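Local atomic coordinates of beta-phosphoglucomutase (Clostridium difficile, PDB entry 4GIB), a protein that probably interconverts beta-D-glucose 1-phosphate and beta-D-glucose 6-phosphate as a magnesium-dependent phosphomutase of the HAD-like superfamily. Residues D34-D39 against I191-A196; V211-Y216 against D227-L232. All blocks are in the same frame, centred on the assembly; numbering follows the deposited sequence.

Contact 1 of 2, residues D34-D39 against I191-A196; sequences DGVITD and IGIEDA. With NA (sodium ion), chain D; PO4 (phosphate ion), chain E.
Asp34, Glu194 and Asp195 meet at a sodium ion, and the metal joins the polar side of the contact. Asp34 offers its backbone O at 2.5 Å from the sodium, while Asp195 OD1 binds the ion at 2.3 Å and Glu194 OE1 at 2.2 Å. A water and OD2 of Asp32, the predicted nucleophile, complete the set. This is the arrangement of a HAD active site, and the sodium probably occupies a place meant for magnesium. Asp34 O and Asp195 OD1 lie 3.4 Å apart without bonding, drawn together by the cation between them.

Hydrogen bonds and charges set the ligands in place. Glu194 bends at chi2 (57°), which turns its carboxylate back on its own strand end; there OE1 also accepts the N-H of Asp195 at 2.8 Å, on its anti side and 18° out of the carboxylate plane. Lys68 forms salt bridges with Asp34 OD2 and Asp195 OD2, and Lys170 with Glu194 OE2. A phosphate marks the likely phosphoryl site: Asp34 N points almost straight at its O3 (3.1 Å, 176°), and the metal-bound water donates to its O1.

Apolar contact is confined to Val36. Its CG1 presses on Ile193 CG2 at 3.4 Å, tighter than usual for two carbons, the side chains crossing at about a right angle. The other branch, CG2, rests over Glu194 CA at 3.7 Å. Beside it, Gly35 CA passes close to Asp195 OD2.

The wide turn of 34-37, the HAD squiggle, follows strand 28-31 and leans on the C-terminal end of strand 190-194, which lies next to 28-31 in the parallel sheet; Phe31 touches both Val36 and Ile193, while strand 209-213 flanks 190-194 on its other edge.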
loop_
_atom_site.group_PDB
_atom_site.type_symbol
_atom_site.label_atom_id
_atom_site.label_comp_id
_atom_site.label_asym_id
_atom_site.label_seq_id
_atom_site.Cartn_x
_atom_site.Cartn_y
_atom_site.Cartn_z
ATOM N N ASP A 34 -0.425 0.671 -4.095
ATOM C CA ASP A 34 -1.001 1.960 -4.535
ATOM C C ASP A 34 -0.121 3.184 -4.231
ATOM O O ASP A 34 0.283 3.397 -3.103
ATOM C CB ASP A 34 -2.355 2.150 -3.853
ATOM C CG ASP A 34 -3.057 3.426 -4.272
ATOM O OD1 ASP A 34 -2.792 3.952 -5.393
ATOM O OD2 ASP A 34 -3.889 3.904 -3.456
ATOM N N GLY A 35 0.180 3.980 -5.255
ATOM C CA GLY A 35 0.960 5.211 -5.082
ATOM C C GLY A 35 2.465 5.048 -4.924
ATOM O O GLY A 35 3.181 6.034 -4.706
ATOM N N VAL A 36 2.950 3.811 -5.013
ATOM C CA VAL A 36 4.393 3.557 -4.952
ATOM C C VAL A 36 4.770 2.711 -6.159
ATOM O O VAL A 36 5.606 3.119 -6.955
ATOM C CB VAL A 36 4.824 2.903 -3.624
ATOM C CG1 VAL A 36 6.363 2.827 -3.542
ATOM C CG2 VAL A 36 4.279 3.698 -2.434
ATOM N N ILE A 37 4.149 1.547 -6.309
ATOM C CA ILE A 37 4.400 0.688 -7.475
ATOM C C ILE A 37 3.531 1.151 -8.667
ATOM O O ILE A 37 3.993 1.234 -9.789
ATOM C CB ILE A 37 4.103 -0.790 -7.177
ATOM C CG1 ILE A 37 4.932 -1.281 -5.992
ATOM C CG2 ILE A 37 4.378 -1.658 -8.420
ATOM C CD1 ILE A 37 6.419 -1.156 -6.185
ATOM N N THR A 38 2.272 1.466 -8.393
ATOM C CA THR A 38 1.359 1.926 -9.423
ATOM C C THR A 38 0.148 2.624 -8.774
ATOM O O THR A 38 -0.094 2.475 -7.584
ATOM C CB THR A 38 0.886 0.728 -10.286
ATOM O OG1 THR A 38 0.253 1.193 -11.474
ATOM C CG2 THR A 38 -0.051 -0.183 -9.497
ATOM N N ASP A 39 -0.620 3.362 -9.565
ATOM C CA ASP A 39 -1.797 4.057 -9.038
ATOM C C ASP A 39 -3.077 3.241 -9.192
ATOM O O ASP A 39 -3.525 2.965 -10.295
ATOM C CB ASP A 39 -1.935 5.409 -9.711
ATOM C CG ASP A 39 -0.742 6.305 -9.442
ATOM O OD1 ASP A 39 -0.397 6.525 -8.263
ATOM O OD2 ASP A 39 -0.151 6.799 -10.415
ATOM N N ILE A 191 13.304 -1.395 5.089
ATOM C CA ILE A 191 12.925 -0.068 4.617
ATOM C C ILE A 191 11.501 -0.269 4.134
ATOM O O ILE A 191 11.247 -1.193 3.349
ATOM C CB ILE A 191 13.723 0.408 3.357
ATOM C CG1 ILE A 191 15.241 0.277 3.504
ATOM C CG2 ILE A 191 13.334 1.855 3.000
ATOM C CD1 ILE A 191 15.956 1.481 4.059
ATOM N N GLY A 192 10.580 0.566 4.596
ATOM C CA GLY A 192 9.187 0.507 4.152
ATOM C C GLY A 192 8.891 1.767 3.333
ATOM O O GLY A 192 9.181 2.891 3.798
ATOM N N ILE A 193 8.339 1.586 2.121
ATOM C CA ILE A 193 7.996 2.707 1.223
ATOM C C ILE A 193 6.470 2.861 1.041
ATOM O O ILE A 193 5.764 1.892 0.733
ATOM C CB ILE A 193 8.696 2.574 -0.130
ATOM C CG1 ILE A 193 10.206 2.373 0.111
ATOM C CG2 ILE A 193 8.379 3.774 -0.995
ATOM C CD1 ILE A 193 11.071 2.590 -1.076
ATOM N N GLU A 194 5.982 4.098 1.175
ATOM C CA GLU A 194 4.543 4.359 1.180
ATOM C C GLU A 194 4.196 5.812 0.793
ATOM O O GLU A 194 5.069 6.688 0.825
ATOM C CB GLU A 194 4.084 4.028 2.602
ATOM C CG GLU A 194 2.670 4.178 2.941
ATOM C CD GLU A 194 1.750 3.370 2.069
ATOM O OE1 GLU A 194 1.746 3.614 0.831
ATOM O OE2 GLU A 194 0.991 2.535 2.624
ATOM N N ASP A 195 2.940 6.058 0.395
ATOM C CA ASP A 195 2.485 7.411 0.003
ATOM C C ASP A 195 1.355 7.988 0.872
ATOM O O ASP A 195 0.841 9.068 0.576
ATOM C CB ASP A 195 2.011 7.437 -1.465
ATOM C CG ASP A 195 0.628 6.783 -1.659
ATOM O OD1 ASP A 195 0.246 5.924 -0.842
ATOM O OD2 ASP A 195 -0.079 7.128 -2.635
ATOM N N ALA A 196 0.934 7.269 1.908
ATOM C CA ALA A 196 -0.150 7.755 2.787
ATOM C C ALA A 196 0.338 7.741 4.214
ATOM O O ALA A 196 1.149 6.896 4.590
ATOM C CB ALA A 196 -1.395 6.904 2.635
HETATM NA NA NA D . 0.081 3.623 -0.651
HETATM P P PO4 E . -2.866 -0.614 -0.967
HETATM O O1 PO4 E . -2.486 0.820 -0.675
HETATM O O2 PO4 E . -4.364 -0.729 -1.138
HETATM O O3 PO4 E . -2.207 -1.066 -2.234
HETATM O O4 PO4 E . -2.414 -1.458 0.196
HETATM O O HOH W 1 -2.026 3.500 -0.182
#

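Contact 2 of 2, residues V211-Y216 against D227-L232; sequences VGVGNY and DSTNQL
Val211 and Val213, separated by Gly212 on strand 209-213 of the Rossmann-like HAD sheet, both meet Leu232 in the loop that leaves the outermost strand 224-226 for helix 234-247. The contact is thus the C-terminal finish of an alpha/beta fold, in which the chain leaves an edge strand and folds back over the strand next to it.

Apolar contacts carry the join. Leu232 brings its forked end to both valines: CD2 lies 3.7 Å from Val211 CG1, the two side chains running past each other in opposite directions, while CD1 approaches Val213 CG2 at 4.0 Å. The second branch of Val213, CG1, is anti to the backbone N (chi1 -179°) and rests against main chain, 3.6 Å from Ser228 C, with the methyl CG2 of Thr229 nearby. Val226, Ile193 and Ile121 of helix 121-130 also touch Leu232, so this methyl cluster is part of a larger buried layer.

Backbone hydrogen bonds shape the loop itself. Gln231 N bonds to Ser228 O and Leu232 N to Thr229 O at 3.1 Å, giving a short 3-10 turn that carries Leu232 back toward the valines. The hydroxyl of Thr229 is held by the carbonyl O of Pro119, which ties the turn to the segment before helix 121-130.

At the strand's end the contact changes to main chain against main chain. Gly214, in a backbone conformation that calls for glycine, directs a weak C-H...O contact from its CA to Asp227 O, 3.6 Å long and 131° at the hydrogen.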
loop_
_atom_site.group_PDB
_atom_site.type_symbol
_atom_site.label_atom_id
_atom_site.label_comp_id
_atom_site.label_asym_id
_atom_site.label_seq_id
_atom_site.Cartn_x
_atom_site.Cartn_y
_atom_site.Cartn_z
ATOM N N VAL A 211 9.893 5.511 4.393
ATOM C CA VAL A 211 10.121 6.415 3.259
ATOM C C VAL A 211 8.754 6.814 2.705
ATOM O O VAL A 211 7.954 5.952 2.275
ATOM C CB VAL A 211 10.943 5.763 2.147
ATOM C CG1 VAL A 211 11.206 6.771 1.007
ATOM C CG2 VAL A 211 12.259 5.209 2.707
ATOM N N GLY A 212 8.482 8.116 2.750
ATOM C CA GLY A 212 7.227 8.675 2.269
ATOM C C GLY A 212 7.408 9.331 0.911
ATOM O O GLY A 212 8.442 9.963 0.633
ATOM N N VAL A 213 6.401 9.166 0.055
ATOM C CA VAL A 213 6.423 9.727 -1.291
ATOM C C VAL A 213 5.215 10.603 -1.516
ATOM O O VAL A 213 4.091 10.106 -1.599
ATOM C CB VAL A 213 6.405 8.624 -2.369
ATOM C CG1 VAL A 213 6.443 9.249 -3.757
ATOM C CG2 VAL A 213 7.568 7.681 -2.183
ATOM N N GLY A 214 5.450 11.908 -1.639
ATOM C CA GLY A 214 4.379 12.860 -1.871
ATOM C C GLY A 214 4.551 14.127 -1.056
ATOM O O GLY A 214 5.672 14.584 -0.833
ATOM N N ASN A 215 3.422 14.683 -0.623
ATOM C CA ASN A 215 3.368 15.900 0.175
ATOM C C ASN A 215 4.127 15.749 1.486
ATOM O O ASN A 215 3.928 14.775 2.223
ATOM C CB ASN A 215 1.901 16.244 0.478
ATOM C CG ASN A 215 1.757 17.424 1.424
ATOM O OD1 ASN A 215 2.602 18.320 1.458
ATOM N ND2 ASN A 215 0.670 17.435 2.190
ATOM N N TYR A 216 4.974 16.726 1.790
ATOM C CA TYR A 216 5.765 16.662 3.000
ATOM C C TYR A 216 4.940 16.824 4.261
ATOM O O TYR A 216 5.175 16.130 5.247
ATOM C CB TYR A 216 6.861 17.719 3.010
ATOM C CG TYR A 216 7.573 17.762 4.336
ATOM C CD1 TYR A 216 8.668 16.950 4.576
ATOM C CD2 TYR A 216 7.132 18.590 5.364
ATOM C CE1 TYR A 216 9.318 16.967 5.789
ATOM C CE2 TYR A 216 7.775 18.611 6.587
ATOM C CZ TYR A 216 8.873 17.793 6.792
ATOM O OH TYR A 216 9.539 17.792 7.999
ATOM N N ASP A 227 9.673 13.721 -3.038
ATOM C CA ASP A 227 8.586 14.305 -3.820
ATOM C C ASP A 227 7.797 13.313 -4.655
ATOM O O ASP A 227 6.570 13.368 -4.675
ATOM C CB ASP A 227 9.144 15.382 -4.777
ATOM C CG ASP A 227 9.699 16.590 -4.044
ATOM O OD1 ASP A 227 9.423 16.725 -2.837
ATOM O OD2 ASP A 227 10.401 17.420 -4.674
ATOM N N SER A 228 8.510 12.446 -5.371
ATOM C CA SER A 228 7.893 11.481 -6.252
ATOM C C SER A 228 8.756 10.233 -6.377
ATOM O O SER A 228 9.916 10.218 -5.926
ATOM C CB SER A 228 7.676 12.089 -7.639
ATOM O OG SER A 228 8.903 12.344 -8.285
ATOM N N THR A 229 8.185 9.200 -7.009
ATOM C CA THR A 229 8.860 7.914 -7.183
ATOM C C THR A 229 10.193 8.050 -7.939
ATOM O O THR A 229 11.090 7.224 -7.765
ATOM C CB THR A 229 7.930 6.868 -7.859
ATOM O OG1 THR A 229 7.485 7.360 -9.130
ATOM C CG2 THR A 229 6.696 6.575 -6.972
ATOM N N ASN A 230 10.328 9.097 -8.753
ATOM C CA ASN A 230 11.584 9.363 -9.476
ATOM C C ASN A 230 12.730 9.759 -8.568
ATOM O O ASN A 230 13.892 9.741 -8.987
ATOM C CB ASN A 230 11.405 10.490 -10.496
ATOM C CG ASN A 230 10.959 9.999 -11.842
ATOM O OD1 ASN A 230 11.256 8.871 -12.244
ATOM N ND2 ASN A 230 10.290 10.868 -12.585
ATOM N N GLN A 231 12.395 10.143 -7.338
ATOM C CA GLN A 231 13.389 10.565 -6.364
ATOM C C GLN A 231 13.874 9.365 -5.541
ATOM O O GLN A 231 14.802 9.494 -4.763
ATOM C CB GLN A 231 12.777 11.604 -5.425
ATOM C CG GLN A 231 12.073 12.782 -6.118
ATOM C CD GLN A 231 13.016 13.648 -6.904
ATOM O OE1 GLN A 231 14.101 13.974 -6.435
ATOM N NE2 GLN A 231 12.598 14.058 -8.100
ATOM N N LEU A 232 13.218 8.213 -5.697
ATOM C CA LEU A 232 13.586 6.991 -4.973
ATOM C C LEU A 232 14.797 6.293 -5.603
ATOM O O LEU A 232 14.662 5.243 -6.235
ATOM C CB LEU A 232 12.410 6.020 -4.926
ATOM C CG LEU A 232 11.181 6.439 -4.112
ATOM C CD1 LEU A 232 10.106 5.379 -4.247
ATOM C CD2 LEU A 232 11.563 6.651 -2.658
#

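From the N terminus, strand 28-31 runs into 34-39, and contact 1 closes only when the chain returns at 191-196, after 151 residues that include the helices of the cap region and the strands 134-137 and 159-160. Contact 2 follows in series, closing a short loop of ten residues that holds the edge strand 224-226. The two loops therefore neither nest nor cross. They are joined through the sheet: strands 190-194 and 209-213 are neighbours, with probable hydrogen bonds from Val211 N to Gly192 O and from Val213 N to Glu194 O. Contact 1 ties the squiggle to the sheet's centre; contact 2 ties strand 209-213, next to the edge, to the loop before the last helix.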